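Local atomic coordinates of putative phosphosugar isomerase (Silicibacter pomeroyi DSS-3, PDB entry 3FJ1), a protein that is of unproven function but, as a protein with two SIS domains, probably binds phosphorylated sugars or related carbohydrate derivatives, perhaps as an isomerase or aminotransferase. Residues R51-H56 with K154-S159; C58-Y63 with T307-L312; L211-S216 with D264-P269; L217-E222 with L258-G263. All blocks are in the same frame, centred on the assembly; numbering follows the deposited sequence.

In the fold
All four contacts lie in or beside the seam between two SIS domains. Contacts 1 and 2 share helix 53-69, with centres about 10 Å apart. Contact 1 reaches contact 4 through Ser53 OG and Glu222 OE1, 2.6 Å apart. Contacts 3 and 4 belong to the second domain, their centres about 7 Å apart, and are tied by Ser216 OG and Phe260 O at 2.8 Å. Contact 2 lies about 8 Å from contact 4, centre to centre. Contacts 1 and 3, centres about 20 Å apart, do not touch; each includes the loop after the first strand of its domain, a region that in related SIS domains contributes to the sugar-phosphate site, although no ligand is known here.

Contact 1: residues R51-H56 with K154-S159; sequences RGSSDH and KTFVTS
The hydroxyl OG of Ser53 is gripped by two groups of helix 217-231, the carboxylate of Glu222 and the amine of Lys226, while it lies 3.5 Å from CD1 of Phe156. It meets the phenyl ring at the edge, near the ring plane, so the aromatic C-H side faces this polar atom. CB of His56 reaches the same edge one atom further on, 4.0 Å from Phe156 CE1. The ring gets there because CG of Phe156 stands anti to the backbone N (chi1 -177°), which swings the phenyl off its own helix toward Ser53 and His56. The imidazole of His56 has Gly52 O 4.0 Å above one face, offset toward the rim.

A single water makes the other link. It lies 2.8 Å from Ser54 OG and donates to Ser159 OG at 3.0 Å. Ser159 OG in turn donates to Thr155 O at 2.7 Å; that carbonyl also takes the N-H of Ser159, and the two donors arrive from opposite faces of its plane. Accepting one bond and donating another should fix the rotation of the Ser159 hydroxyl.

Ser53 lies near the beginning of helix 53-69, soon after strand 45-49, at the C-terminal side of the first parallel sheet, and helix 153-171 packs against this region, with helix 308-326 touching Phe156 and helix 217-231 adjoining both.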
loop_
_atom_site.group_PDB
_atom_site.type_symbol
_atom_site.label_atom_id
_atom_site.label_comp_id
_atom_site.label_asym_id
_atom_site.label_seq_id
_atom_site.Cartn_x
_atom_site.Cartn_y
_atom_site.Cartn_z
ATOM N N ARG A 51 -10.393 3.101 3.290
ATOM C CA ARG A 51 -9.434 4.205 3.157
ATOM C C ARG A 51 -8.914 4.597 4.534
ATOM O O ARG A 51 -9.503 4.236 5.541
ATOM C CB ARG A 51 -10.089 5.420 2.501
ATOM C CG ARG A 51 -11.343 5.853 3.186
ATOM C CD ARG A 51 -12.064 6.894 2.393
ATOM N NE ARG A 51 -11.458 8.205 2.530
ATOM C CZ ARG A 51 -11.671 9.020 3.564
ATOM N NH1 ARG A 51 -12.489 8.667 4.553
ATOM N NH2 ARG A 51 -11.096 10.226 3.607
ATOM N N GLY A 52 -7.805 5.331 4.555
ATOM C CA GLY A 52 -7.232 5.793 5.818
ATOM C C GLY A 52 -6.873 4.685 6.784
ATOM O O GLY A 52 -6.356 3.639 6.398
ATOM N N SER A 53 -7.129 4.924 8.061
ATOM C CA SER A 53 -6.817 3.956 9.093
ATOM C C SER A 53 -7.570 2.640 8.875
ATOM O O SER A 53 -7.047 1.568 9.200
ATOM C CB SER A 53 -7.143 4.555 10.463
ATOM O OG SER A 53 -6.811 3.679 11.515
ATOM N N SER A 54 -8.794 2.719 8.347
ATOM C CA SER A 54 -9.577 1.519 8.008
ATOM C C SER A 54 -8.847 0.617 7.032
ATOM O O SER A 54 -9.003 -0.592 7.086
ATOM C CB SER A 54 -10.977 1.846 7.497
ATOM O OG SER A 54 -11.779 2.415 8.516
ATOM N N ASP A 55 -8.022 1.168 6.156
ATOM C CA ASP A 55 -7.257 0.314 5.244
ATOM C C ASP A 55 -6.117 -0.453 5.947
ATOM O O ASP A 55 -5.731 -1.510 5.503
ATOM C CB ASP A 55 -6.751 1.115 4.051
ATOM C CG ASP A 55 -6.634 0.280 2.790
ATOM O OD1 ASP A 55 -7.177 -0.849 2.714
ATOM O OD2 ASP A 55 -5.999 0.785 1.853
ATOM N N HIS A 56 -5.595 0.091 7.053
ATOM C CA HIS A 56 -4.589 -0.611 7.868
ATOM C C HIS A 56 -5.276 -1.783 8.579
ATOM O O HIS A 56 -4.692 -2.858 8.742
ATOM C CB HIS A 56 -3.883 0.333 8.829
ATOM C CG HIS A 56 -3.198 1.475 8.132
ATOM N ND1 HIS A 56 -2.514 1.307 6.942
ATOM C CD2 HIS A 56 -3.057 2.781 8.466
ATOM C CE1 HIS A 56 -2.033 2.474 6.552
ATOM N NE2 HIS A 56 -2.300 3.374 7.483
ATOM N N LYS A 154 -10.284 3.612 19.319
ATOM C CA LYS A 154 -11.308 2.608 19.519
ATOM C C LYS A 154 -11.758 2.003 18.191
ATOM O O LYS A 154 -11.969 0.795 18.081
ATOM C CB LYS A 154 -12.514 3.212 20.234
ATOM C CG LYS A 154 -12.229 3.597 21.648
ATOM C CD LYS A 154 -13.512 4.008 22.408
ATOM C CE LYS A 154 -14.237 5.228 21.833
ATOM N NZ LYS A 154 -15.491 5.468 22.631
ATOM N N THR A 155 -11.969 2.874 17.216
ATOM C CA THR A 155 -12.384 2.452 15.889
ATOM C C THR A 155 -11.371 1.475 15.294
ATOM O O THR A 155 -11.751 0.443 14.752
ATOM C CB THR A 155 -12.592 3.668 14.966
ATOM O OG1 THR A 155 -13.784 4.361 15.368
ATOM C CG2 THR A 155 -12.759 3.230 13.509
ATOM N N PHE A 156 -10.078 1.805 15.361
ATOM C CA PHE A 156 -9.070 0.855 14.845
ATOM C C PHE A 156 -9.142 -0.522 15.547
ATOM O O PHE A 156 -9.242 -1.566 14.894
ATOM C CB PHE A 156 -7.656 1.416 14.968
ATOM C CG PHE A 156 -6.630 0.499 14.381
ATOM C CD1 PHE A 156 -6.326 0.564 13.045
ATOM C CD2 PHE A 156 -6.071 -0.522 15.134
ATOM C CE1 PHE A 156 -5.412 -0.295 12.477
ATOM C CE2 PHE A 156 -5.132 -1.413 14.565
ATOM C CZ PHE A 156 -4.819 -1.299 13.212
ATOM N N VAL A 157 -9.090 -0.503 16.873
ATOM C CA VAL A 157 -9.059 -1.747 17.662
ATOM C C VAL A 157 -10.304 -2.576 17.460
ATOM O O VAL A 157 -10.196 -3.747 17.125
ATOM C CB VAL A 157 -8.749 -1.488 19.157
ATOM C CG1 VAL A 157 -8.873 -2.774 19.956
ATOM C CG2 VAL A 157 -7.328 -0.885 19.312
ATOM N N THR A 158 -11.481 -1.972 17.623
ATOM C CA THR A 158 -12.748 -2.695 17.467
ATOM C C THR A 158 -13.016 -3.175 16.031
ATOM O O THR A 158 -13.578 -4.256 15.843
ATOM C CB THR A 158 -13.970 -1.895 17.979
ATOM O OG1 THR A 158 -14.100 -0.663 17.262
ATOM C CG2 THR A 158 -13.866 -1.633 19.501
ATOM N N SER A 159 -12.604 -2.393 15.035
ATOM C CA SER A 159 -12.719 -2.831 13.628
ATOM C C SER A 159 -11.941 -4.141 13.426
ATOM O O SER A 159 -12.440 -5.126 12.833
ATOM C CB SER A 159 -12.238 -1.743 12.662
ATOM O OG SER A 159 -13.131 -0.614 12.635
HETATM O O HOH W 1 -11.369 1.149 10.943
#

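Contact 2: residues C58-Y63 with T307-L312; sequences CTYLSY and TDPLSL
Thr307 comes first and meets Tyr60 through its backbone: Tyr60 OH lies 3.8 Å from Thr307 CA, while the Thr307 hydroxyl bonds to Ser302. The phenol has its own polar partner one residue earlier, the carbonyl of Leu306, to which it is hydrogen-bonded. Pro309 follows and presents its ring, with CD 3.4 Å from Tyr60 OH and CB 3.8 Å from Tyr60 CZ, so the proline lies alongside the C-O bond of the phenol. The side chain of Leu310 meets the same end of the phenol: its CG is 3.5 Å from Tyr60 OH, and CD2 is 3.9 Å from Tyr60 CE2. Both the proline and the leucine cross the tyrosine obliquely.

The first torsion of Tyr60 (chi1 -165°) turns the ring opposite its own N, sending it away from helix 53-69 toward Pro309 and Leu310 of helix 308-326. The hydroxyl lies among carbons of these two residues, with the Leu306 carbonyl to satisfy it. A phenylalanine in its place would probably leave that carbonyl without its hydroxyl mate and a small gap between Pro309 and Leu310.

Val219 of helix 217-231 touches both Tyr60 and Pro309, and Leu164 of helix 153-171 packs on Tyr60. A tyrosine from a helix in the first SIS range, lodged against Pro309 and Leu310 in the second, is consistent with the close pairing of the two SIS domains in double-SIS proteins such as the isomerase part of GlmS.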
loop_
_atom_site.group_PDB
_atom_site.type_symbol
_atom_site.label_atom_id
_atom_site.label_comp_id
_atom_site.label_asym_id
_atom_site.label_seq_id
_atom_site.Cartn_x
_atom_site.Cartn_y
_atom_site.Cartn_z
ATOM N N CYS A 58 -7.734 -3.356 7.193
ATOM C CA CYS A 58 -7.845 -4.309 6.080
ATOM C C CYS A 58 -6.526 -5.072 5.817
ATOM O O CYS A 58 -6.529 -6.278 5.577
ATOM C CB CYS A 58 -8.353 -3.612 4.852
ATOM S SG CYS A 58 -10.145 -3.265 4.929
ATOM N N THR A 59 -5.400 -4.382 5.914
ATOM C CA THR A 59 -4.119 -5.067 5.781
ATOM C C THR A 59 -3.968 -6.141 6.855
ATOM O O THR A 59 -3.589 -7.278 6.558
ATOM C CB THR A 59 -2.962 -4.074 5.859
ATOM O OG1 THR A 59 -3.099 -3.120 4.794
ATOM C CG2 THR A 59 -1.581 -4.798 5.795
ATOM N N TYR A 60 -4.272 -5.780 8.099
ATOM C CA TYR A 60 -4.279 -6.709 9.231
ATOM C C TYR A 60 -5.175 -7.934 8.930
ATOM O O TYR A 60 -4.726 -9.079 9.001
ATOM C CB TYR A 60 -4.739 -5.936 10.468
ATOM C CG TYR A 60 -4.504 -6.552 11.826
ATOM C CD1 TYR A 60 -4.469 -7.916 12.029
ATOM C CD2 TYR A 60 -4.446 -5.733 12.954
ATOM C CE1 TYR A 60 -4.321 -8.456 13.311
ATOM C CE2 TYR A 60 -4.314 -6.269 14.216
ATOM C CZ TYR A 60 -4.244 -7.613 14.391
ATOM O OH TYR A 60 -4.107 -8.101 15.650
ATOM N N LEU A 61 -6.407 -7.678 8.507
ATOM C CA LEU A 61 -7.339 -8.736 8.206
ATOM C C LEU A 61 -6.971 -9.565 6.963
ATOM O O LEU A 61 -7.351 -10.732 6.913
ATOM C CB LEU A 61 -8.748 -8.185 8.101
ATOM C CG LEU A 61 -9.308 -7.527 9.387
ATOM C CD1 LEU A 61 -10.732 -6.970 9.088
ATOM C CD2 LEU A 61 -9.293 -8.485 10.584
ATOM N N SER A 62 -6.210 -8.989 6.028
ATOM C CA SER A 62 -5.746 -9.722 4.858
ATOM C C SER A 62 -4.740 -10.782 5.297
ATOM O O SER A 62 -4.847 -11.942 4.905
ATOM C CB SER A 62 -5.148 -8.784 3.813
ATOM O OG SER A 62 -6.119 -7.850 3.411
ATOM N N TYR A 63 -3.775 -10.406 6.134
ATOM C CA TYR A 63 -2.854 -11.409 6.696
ATOM C C TYR A 63 -3.616 -12.488 7.461
ATOM O O TYR A 63 -3.355 -13.688 7.284
ATOM C CB TYR A 63 -1.820 -10.777 7.627
ATOM C CG TYR A 63 -0.663 -10.218 6.869
ATOM C CD1 TYR A 63 0.329 -11.060 6.374
ATOM C CD2 TYR A 63 -0.580 -8.853 6.597
ATOM C CE1 TYR A 63 1.397 -10.561 5.632
ATOM C CE2 TYR A 63 0.512 -8.324 5.880
ATOM C CZ TYR A 63 1.478 -9.190 5.384
ATOM O OH TYR A 63 2.520 -8.656 4.640
ATOM N N THR A 307 -3.891 -11.863 17.367
ATOM C CA THR A 307 -4.373 -10.833 18.279
ATOM C C THR A 307 -3.211 -10.032 18.887
ATOM O O THR A 307 -3.416 -8.924 19.373
ATOM C CB THR A 307 -5.285 -11.446 19.400
ATOM O OG1 THR A 307 -4.730 -12.694 19.833
ATOM C CG2 THR A 307 -6.725 -11.715 18.853
ATOM N N ASP A 308 -1.985 -10.547 18.813
ATOM C CA ASP A 308 -0.834 -9.863 19.404
ATOM C C ASP A 308 -0.655 -8.416 18.956
ATOM O O ASP A 308 -0.379 -7.562 19.780
ATOM C CB ASP A 308 0.478 -10.642 19.203
ATOM C CG ASP A 308 0.734 -11.717 20.287
ATOM O OD1 ASP A 308 -0.087 -11.927 21.215
ATOM O OD2 ASP A 308 1.781 -12.371 20.165
ATOM N N PRO A 309 -0.789 -8.131 17.647
ATOM C CA PRO A 309 -0.612 -6.745 17.208
ATOM C C PRO A 309 -1.547 -5.718 17.857
ATOM O O PRO A 309 -1.148 -4.577 18.004
ATOM C CB PRO A 309 -0.795 -6.829 15.687
ATOM C CG PRO A 309 -0.390 -8.223 15.355
ATOM C CD PRO A 309 -0.954 -9.038 16.495
ATOM N N LEU A 310 -2.752 -6.120 18.250
ATOM C CA LEU A 310 -3.675 -5.201 18.899
ATOM C C LEU A 310 -3.135 -4.741 20.258
ATOM O O LEU A 310 -3.278 -3.566 20.645
ATOM C CB LEU A 310 -5.056 -5.832 19.026
ATOM C CG LEU A 310 -5.882 -5.952 17.730
ATOM C CD1 LEU A 310 -7.077 -6.807 18.038
ATOM C CD2 LEU A 310 -6.274 -4.578 17.141
ATOM N N SER A 311 -2.490 -5.649 20.986
ATOM C CA SER A 311 -1.898 -5.267 22.250
ATOM C C SER A 311 -0.764 -4.222 21.996
ATOM O O SER A 311 -0.643 -3.199 22.681
ATOM C CB SER A 311 -1.378 -6.532 22.954
ATOM O OG SER A 311 -0.594 -6.181 24.083
ATOM N N LEU A 312 0.054 -4.469 20.983
ATOM C CA LEU A 312 1.176 -3.578 20.666
ATOM C C LEU A 312 0.724 -2.166 20.284
ATOM O O LEU A 312 1.309 -1.192 20.706
ATOM C CB LEU A 312 1.993 -4.170 19.508
ATOM C CG LEU A 312 2.509 -5.596 19.657
ATOM C CD1 LEU A 312 3.317 -6.010 18.433
ATOM C CD2 LEU A 312 3.363 -5.697 20.947
#

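Contact 3: residues L211-S216 with D264-P269; sequences LGRGTS and DAAEAP
Arg213 and Ala266 carry most of this contact, with Asp264 next. The methyl CB of Ala266 sits 3.2 Å from Arg213 O and 3.8 Å from Arg213 CG, so it touches both the backbone carbonyl and the root of the arginine side chain. That chain bends at its second torsion (chi2 60°). Its NH2 then forms a salt bridge with Asp106 of the second subunit.

The contact joins the turn that follows strand 208-212 to the residues leading from strand 257-259 into helix 267-279; the two strands are neighbours in the parallel sheet of the second SIS domain. Here Asp264 forms an Asx turn: OD1 accepts from Ala266 N at 2.9 Å, the N-H arriving well above the carboxylate plane, and a type I beta turn from Asp264 to Glu267 leads toward helix 267-279.

Asp264 OD2 works through waters. One water donates to Asp264 OD2 at 2.7 Å and lies 2.9 Å from Thr215 OG1. Another water accepts from Ser216 N and sits 2.8 Å from Asp264 OD2, with Arg213 O also in range. The hydroxyl of Tyr84 of the second subunit is hydrogen-bonded to Asp264 OD2 and to Thr215 N.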
loop_
_atom_site.group_PDB
_atom_site.type_symbol
_atom_site.label_atom_id
_atom_site.label_comp_id
_atom_site.label_asym_id
_atom_site.label_seq_id
_atom_site.Cartn_x
_atom_site.Cartn_y
_atom_site.Cartn_z
ATOM N N LEU A 211 8.598 -0.315 12.198
ATOM C CA LEU A 211 8.819 -1.520 11.432
ATOM C C LEU A 211 7.815 -2.592 11.813
ATOM O O LEU A 211 7.327 -2.666 12.944
ATOM C CB LEU A 211 10.230 -2.088 11.663
ATOM C CG LEU A 211 11.445 -1.182 11.480
ATOM C CD1 LEU A 211 12.757 -2.012 11.756
ATOM C CD2 LEU A 211 11.474 -0.564 10.115
ATOM N N GLY A 212 7.531 -3.444 10.844
ATOM C CA GLY A 212 6.699 -4.611 11.043
ATOM C C GLY A 212 7.182 -5.692 10.082
ATOM O O GLY A 212 7.970 -5.429 9.197
ATOM N N ARG A 213 6.732 -6.910 10.294
ATOM C CA ARG A 213 7.059 -8.019 9.409
ATOM C C ARG A 213 5.865 -8.967 9.436
ATOM O O ARG A 213 5.472 -9.433 10.492
ATOM C CB ARG A 213 8.356 -8.702 9.855
ATOM C CG ARG A 213 8.821 -9.900 9.008
ATOM C CD ARG A 213 9.064 -9.500 7.543
ATOM N NE ARG A 213 9.801 -10.520 6.778
ATOM C CZ ARG A 213 9.761 -10.611 5.452
ATOM N NH1 ARG A 213 8.990 -9.795 4.749
ATOM N NH2 ARG A 213 10.446 -11.545 4.813
ATOM N N GLY A 214 5.289 -9.260 8.268
ATOM C CA GLY A 214 4.055 -10.035 8.242
ATOM C C GLY A 214 2.897 -9.237 8.859
ATOM O O GLY A 214 2.753 -8.035 8.634
ATOM N N THR A 215 2.088 -9.906 9.673
ATOM C CA THR A 215 0.851 -9.315 10.235
ATOM C C THR A 215 1.089 -7.965 10.911
ATOM O O THR A 215 0.303 -7.003 10.693
ATOM C CB THR A 215 0.145 -10.298 11.181
ATOM O OG1 THR A 215 0.024 -11.574 10.539
ATOM C CG2 THR A 215 -1.254 -9.797 11.633
ATOM N N SER A 216 2.199 -7.844 11.655
ATOM C CA SER A 216 2.461 -6.641 12.440
ATOM C C SER A 216 2.775 -5.413 11.568
ATOM O O SER A 216 2.797 -4.282 12.058
ATOM C CB SER A 216 3.602 -6.906 13.424
ATOM O OG SER A 216 4.846 -6.965 12.752
ATOM N N ASP A 264 4.773 -14.498 16.812
ATOM C CA ASP A 264 4.449 -15.307 15.660
ATOM C C ASP A 264 5.745 -15.662 14.936
ATOM O O ASP A 264 6.837 -15.440 15.469
ATOM C CB ASP A 264 3.417 -14.568 14.775
ATOM C CG ASP A 264 3.996 -13.347 14.046
ATOM O OD1 ASP A 264 5.181 -13.041 14.273
ATOM O OD2 ASP A 264 3.224 -12.731 13.229
ATOM N N ALA A 265 5.627 -16.236 13.744
ATOM C CA ALA A 265 6.801 -16.660 12.956
ATOM C C ALA A 265 7.717 -15.512 12.521
ATOM O O ALA A 265 8.877 -15.737 12.185
ATOM C CB ALA A 265 6.347 -17.466 11.720
ATOM N N ALA A 266 7.191 -14.283 12.547
ATOM C CA ALA A 266 7.955 -13.096 12.169
ATOM C C ALA A 266 8.711 -12.468 13.339
ATOM O O ALA A 266 9.508 -11.541 13.137
ATOM C CB ALA A 266 7.029 -12.066 11.551
ATOM N N GLU A 267 8.510 -12.981 14.547
ATOM C CA GLU A 267 9.173 -12.402 15.704
ATOM C C GLU A 267 10.685 -12.484 15.548
ATOM O O GLU A 267 11.374 -11.490 15.702
ATOM C CB GLU A 267 8.753 -13.112 17.011
ATOM C CG GLU A 267 9.084 -12.290 18.249
ATOM C CD GLU A 267 8.738 -12.964 19.555
ATOM O OE1 GLU A 267 8.361 -14.149 19.563
ATOM O OE2 GLU A 267 8.841 -12.294 20.597
ATOM N N ALA A 268 11.219 -13.663 15.209
ATOM C CA ALA A 268 12.676 -13.787 15.064
ATOM C C ALA A 268 13.280 -12.910 13.943
ATOM O O ALA A 268 14.251 -12.194 14.190
ATOM C CB ALA A 268 13.097 -15.279 14.916
ATOM N N PRO A 269 12.762 -12.996 12.712
ATOM C CA PRO A 269 13.322 -12.092 11.693
ATOM C C PRO A 269 13.211 -10.587 12.003
ATOM O O PRO A 269 14.082 -9.830 11.582
ATOM C CB PRO A 269 12.542 -12.447 10.417
ATOM C CG PRO A 269 11.386 -13.222 10.849
ATOM C CD PRO A 269 11.777 -13.921 12.124
HETATM O O HOH W 2 3.929 -10.075 12.510
HETATM O O HOH W 3 0.548 -12.930 13.100
#

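Contact 4: residues L217-E222 with L258-G263; sequences LAVSNE and LGFAAG
The first turns of helix 217-231 pass beside Phe260, which follows on from residues 258-259 of strand 257-259, the backbones being closest at Ser220 and Phe260, whose CA atoms are 6.2 Å apart. This is the layered alpha/beta build of a SIS domain: helix 217-231 is the connection of a beta-alpha-beta crossover between parallel strands 208-212 and 235-239, and it covers the neighbouring strand 257-259.

Phe260 does most of the touching from its segment. With CG anti to its carbonyl carbon (chi1 -74°), the phenyl projects toward the helix and is received by one turn. CD2 lies 3.7 Å from Ser220 CA and 3.9 Å from Ser220 CB, an oblique approach of the ring to the helix backbone. On the neighbouring position, CG2 of Val219 comes 4.0 Å from Phe260 CD1, and the two side chains meet at a slant.

The ring has a neighbour over each face. Val219 O stands over one, and CD2 of Leu258, from the phenylalanine's own segment, lies 4.0 Å above the centre of the opposite one. An alanine here would remove the ring and is likely to open a gap between Leu258 and Val219, leaving the helix turn without its filler against the strand.

No second subunit reaches either segment, so the core here is built from one chain. Ser220 OG, 4.1 Å from Phe260 CD2, finds its hydrogen-bond partner at Ser237 OG.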
loop_
_atom_site.group_PDB
_atom_site.type_symbol
_atom_site.label_atom_id
_atom_site.label_comp_id
_atom_site.label_asym_id
_atom_site.label_seq_id
_atom_site.Cartn_x
_atom_site.Cartn_y
_atom_site.Cartn_z
ATOM N N LEU A 217 3.058 -5.638 10.284
ATOM C CA LEU A 217 3.224 -4.514 9.371
ATOM C C LEU A 217 1.983 -3.637 9.337
ATOM O O LEU A 217 2.100 -2.434 9.154
ATOM C CB LEU A 217 3.574 -4.972 7.950
ATOM C CG LEU A 217 3.999 -3.869 6.968
ATOM C CD1 LEU A 217 5.143 -2.971 7.433
ATOM C CD2 LEU A 217 4.370 -4.573 5.632
ATOM N N ALA A 218 0.808 -4.214 9.563
ATOM C CA ALA A 218 -0.450 -3.443 9.540
ATOM C C ALA A 218 -0.493 -2.440 10.694
ATOM O O ALA A 218 -0.875 -1.279 10.510
ATOM C CB ALA A 218 -1.685 -4.399 9.568
ATOM N N VAL A 219 -0.092 -2.868 11.890
ATOM C CA VAL A 219 -0.061 -1.950 13.055
ATOM C C VAL A 219 1.169 -1.022 12.953
ATOM O O VAL A 219 1.117 0.089 13.440
ATOM C CB VAL A 219 -0.137 -2.679 14.473
ATOM C CG1 VAL A 219 -1.481 -3.444 14.642
ATOM C CG2 VAL A 219 1.076 -3.545 14.718
ATOM N N SER A 220 2.274 -1.447 12.322
ATOM C CA SER A 220 3.395 -0.551 12.072
ATOM C C SER A 220 2.911 0.623 11.171
ATOM O O SER A 220 3.240 1.793 11.399
ATOM C CB SER A 220 4.549 -1.314 11.407
ATOM O OG SER A 220 5.665 -0.458 11.201
ATOM N N ASN A 221 2.101 0.313 10.176
ATOM C CA ASN A 221 1.572 1.333 9.248
ATOM C C ASN A 221 0.619 2.274 10.006
ATOM O O ASN A 221 0.640 3.488 9.856
ATOM C CB ASN A 221 0.789 0.668 8.092
ATOM C CG ASN A 221 1.681 -0.066 7.111
ATOM O OD1 ASN A 221 2.911 0.031 7.183
ATOM N ND2 ASN A 221 1.075 -0.799 6.194
ATOM N N GLU A 222 -0.242 1.681 10.816
ATOM C CA GLU A 222 -1.217 2.444 11.640
ATOM C C GLU A 222 -0.490 3.371 12.607
ATOM O O GLU A 222 -0.882 4.521 12.788
ATOM C CB GLU A 222 -2.121 1.451 12.406
ATOM C CG GLU A 222 -3.014 2.000 13.565
ATOM C CD GLU A 222 -4.095 3.002 13.164
ATOM O OE1 GLU A 222 -4.274 3.247 11.962
ATOM O OE2 GLU A 222 -4.773 3.565 14.087
ATOM N N LEU A 258 11.168 1.837 15.877
ATOM C CA LEU A 258 10.329 1.010 16.719
ATOM C C LEU A 258 9.892 -0.231 15.948
ATOM O O LEU A 258 9.126 -0.127 14.977
ATOM C CB LEU A 258 9.105 1.814 17.127
ATOM C CG LEU A 258 8.274 1.364 18.324
ATOM C CD1 LEU A 258 7.072 2.309 18.487
ATOM C CD2 LEU A 258 7.861 -0.101 18.351
ATOM N N GLY A 259 10.362 -1.400 16.373
ATOM C CA GLY A 259 10.001 -2.658 15.743
ATOM C C GLY A 259 8.808 -3.332 16.406
ATOM O O GLY A 259 8.887 -3.742 17.565
ATOM N N PHE A 260 7.711 -3.425 15.653
ATOM C CA PHE A 260 6.495 -4.119 16.062
ATOM C C PHE A 260 6.667 -5.612 15.818
ATOM O O PHE A 260 6.616 -6.073 14.674
ATOM C CB PHE A 260 5.266 -3.567 15.335
ATOM C CG PHE A 260 4.843 -2.206 15.845
ATOM C CD1 PHE A 260 4.056 -2.111 16.957
ATOM C CD2 PHE A 260 5.246 -1.035 15.218
ATOM C CE1 PHE A 260 3.651 -0.868 17.430
ATOM C CE2 PHE A 260 4.843 0.199 15.667
ATOM C CZ PHE A 260 4.057 0.296 16.755
ATOM N N ALA A 261 6.908 -6.340 16.910
ATOM C CA ALA A 261 7.042 -7.811 16.878
ATOM C C ALA A 261 5.910 -8.509 17.644
ATOM O O ALA A 261 5.727 -8.270 18.838
ATOM C CB ALA A 261 8.404 -8.236 17.466
ATOM N N ALA A 262 5.130 -9.334 16.944
ATOM C CA ALA A 262 4.121 -10.175 17.544
ATOM C C ALA A 262 4.784 -11.512 17.865
ATOM O O ALA A 262 5.856 -11.818 17.338
ATOM C CB ALA A 262 2.938 -10.390 16.554
ATOM N N GLY A 263 4.154 -12.301 18.736
ATOM C CA GLY A 263 4.630 -13.657 19.060
ATOM C C GLY A 263 4.173 -14.628 17.988
ATOM O O GLY A 263 3.318 -15.491 18.223
#